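Local coordinates for protein terminal uridylyltransferase 1 (Trypanosoma brucei, PDB 5HZD) that adds uridines from UTP to the 3' ends of guide RNAs, ribosomal RNAs and some mRNAs during mitochondrial RNA editing, at residues 293-298 and 359-364. Numbering follows the deposited sequence.
Sequences GIRNST and LEIPES
Arg-295 leaves helix 292-304 as an extended arm and grips the Ile-361 carbonyl. CG anti to the backbone N (chi1 -161°) and extension as far as NE carry its guanidinium to loop 359-364, toward which the CB of Arg-295 points. Arg-295 CG packs against Ile-361 CG2 at 3.8 Å; CD nears the carbonyl oxygens of Ile-361 and Pro-362. Arg-295 NE (2.8 Å) and Arg-295 NH2 (3.0 Å) both donate to Ile-361 O, a side-on grip with the oxygen in the guanidinium plane; NH2 lies almost in line with C=O (168°), NE above the carbonyl plane. Glu-363 N lies over one face, 3.4 Å above the Arg-295 guanidinium and offset toward its rim. Arg-295 NH1 rests on Glu-363 CB at 3.7 Å. Arg-295 NH1 and Glu-363 OE1, 4.3 Å apart with no N-H directed at the oxygen, probably share at most a general charge attraction. The same Ile-361 CG2 also meets Thr-298 CG2 at 3.8 Å. Residues 293-297 bind UTP, and Tyr-469 of the nucleotide recognition motif touches Arg-295 and Ile-361. The contact ties the loop between helices 336-349 and 385-409 to helix 292-304, whose Ile-294 and Ser-297 touch strand 105-109, outermost in the five-stranded palm sheet that also holds Asp-125, a probable metal ligand.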
loop_
_atom_site.group_PDB
_atom_site.type_symbol
_atom_site.label_atom_id
_atom_site.label_comp_id
_atom_site.label_asym_id
_atom_site.label_seq_id
_atom_site.Cartn_x
_atom_site.Cartn_y
_atom_site.Cartn_z
ATOM N N GLY A 293 1.039 -8.060 -5.792
ATOM C CA GLY A 293 1.315 -7.003 -4.845
ATOM C C GLY A 293 2.331 -7.395 -3.792
ATOM O O GLY A 293 3.058 -6.550 -3.257
ATOM N N ILE A 294 2.380 -8.676 -3.456
ATOM C CA ILE A 294 3.396 -9.174 -2.530
ATOM C C ILE A 294 4.799 -8.894 -3.055
ATOM O O ILE A 294 5.668 -8.375 -2.337
ATOM C CB ILE A 294 3.238 -10.688 -2.301
ATOM C CG1 ILE A 294 1.854 -10.986 -1.724
ATOM C CG2 ILE A 294 4.316 -11.205 -1.367
ATOM C CD1 ILE A 294 1.461 -12.469 -1.839
ATOM N N ARG A 295 5.025 -9.242 -4.317
ATOM C CA ARG A 295 6.335 -9.058 -4.924
ATOM C C ARG A 295 6.690 -7.576 -4.994
ATOM O O ARG A 295 7.846 -7.204 -4.700
ATOM C CB ARG A 295 6.342 -9.668 -6.317
ATOM C CG ARG A 295 7.754 -9.931 -6.816
ATOM C CD ARG A 295 7.703 -10.451 -8.234
ATOM N NE ARG A 295 8.979 -10.964 -8.692
ATOM C CZ ARG A 295 9.172 -11.376 -9.939
ATOM N NH1 ARG A 295 8.139 -11.324 -10.793
ATOM N NH2 ARG A 295 10.370 -11.840 -10.322
ATOM N N ASN A 296 5.718 -6.741 -5.367
ATOM C CA ASN A 296 5.955 -5.296 -5.461
ATOM C C ASN A 296 6.383 -4.761 -4.091
ATOM O O ASN A 296 7.361 -4.007 -3.979
ATOM C CB ASN A 296 4.694 -4.558 -5.878
ATOM C CG ASN A 296 4.363 -4.736 -7.333
ATOM O OD1 ASN A 296 5.033 -5.453 -8.054
ATOM N ND2 ASN A 296 3.306 -4.055 -7.772
ATOM N N SER A 297 5.666 -5.144 -3.036
ATOM C CA SER A 297 5.970 -4.613 -1.699
ATOM C C SER A 297 7.335 -5.103 -1.214
ATOM O O SER A 297 8.076 -4.366 -0.556
ATOM C CB SER A 297 4.878 -5.019 -0.691
ATOM O OG SER A 297 3.623 -4.451 -1.043
ATOM N N THR A 298 7.697 -6.333 -1.557
ATOM C CA THR A 298 8.948 -6.912 -1.121
ATOM C C THR A 298 10.115 -6.217 -1.837
ATOM O O THR A 298 11.151 -5.947 -1.216
ATOM C CB THR A 298 8.935 -8.424 -1.383
ATOM O OG1 THR A 298 7.826 -9.000 -0.674
ATOM C CG2 THR A 298 10.220 -9.056 -0.916
ATOM N N LEU A 359 14.230 -8.722 -10.644
ATOM C CA LEU A 359 14.267 -10.193 -10.792
ATOM C C LEU A 359 14.862 -10.951 -9.601
ATOM O O LEU A 359 14.690 -12.173 -9.489
ATOM C CB LEU A 359 14.987 -10.585 -12.086
ATOM C CG LEU A 359 14.272 -10.087 -13.355
ATOM C CD1 LEU A 359 14.919 -10.655 -14.596
ATOM C CD2 LEU A 359 12.781 -10.401 -13.328
ATOM N N GLU A 360 15.548 -10.230 -8.710
ATOM C CA GLU A 360 16.084 -10.795 -7.470
ATOM C C GLU A 360 15.028 -11.196 -6.445
ATOM O O GLU A 360 15.315 -12.003 -5.540
ATOM C CB GLU A 360 17.038 -9.794 -6.791
ATOM C CG GLU A 360 18.378 -9.709 -7.450
ATOM C CD GLU A 360 19.263 -8.669 -6.804
ATOM O OE1 GLU A 360 19.635 -8.845 -5.617
ATOM O OE2 GLU A 360 19.573 -7.666 -7.482
ATOM N N ILE A 361 13.845 -10.608 -6.551
ATOM C CA ILE A 361 12.704 -10.969 -5.710
ATOM C C ILE A 361 11.929 -12.053 -6.463
ATOM O O ILE A 361 11.448 -11.814 -7.563
ATOM C CB ILE A 361 11.765 -9.784 -5.477
ATOM C CG1 ILE A 361 12.540 -8.508 -5.075
ATOM C CG2 ILE A 361 10.692 -10.142 -4.479
ATOM C CD1 ILE A 361 13.404 -8.658 -3.835
ATOM N N PRO A 362 11.869 -13.275 -5.914
ATOM C CA PRO A 362 11.223 -14.359 -6.662
ATOM C C PRO A 362 9.734 -14.111 -6.850
ATOM O O PRO A 362 9.060 -13.510 -5.992
ATOM C CB PRO A 362 11.417 -15.589 -5.765
ATOM C CG PRO A 362 12.301 -15.163 -4.652
ATOM C CD PRO A 362 12.349 -13.681 -4.584
ATOM N N GLU A 363 9.230 -14.546 -8.003
ATOM C CA GLU A 363 7.808 -14.541 -8.267
ATOM C C GLU A 363 7.151 -15.662 -7.437
ATOM O O GLU A 363 6.040 -15.498 -6.899
ATOM C CB GLU A 363 7.541 -14.799 -9.767
ATOM C CG GLU A 363 6.034 -14.869 -10.072
ATOM C CD GLU A 363 5.713 -15.105 -11.536
ATOM O OE1 GLU A 363 6.621 -14.970 -12.380
ATOM O OE2 GLU A 363 4.541 -15.424 -11.838
ATOM N N SER A 364 7.865 -16.775 -7.312
ATOM C CA SER A 364 7.340 -17.931 -6.592
ATOM C C SER A 364 7.273 -17.647 -5.097
ATOM O O SER A 364 8.179 -17.018 -4.529
ATOM C CB SER A 364 8.209 -19.149 -6.814
ATOM O OG SER A 364 7.710 -20.257 -6.071
#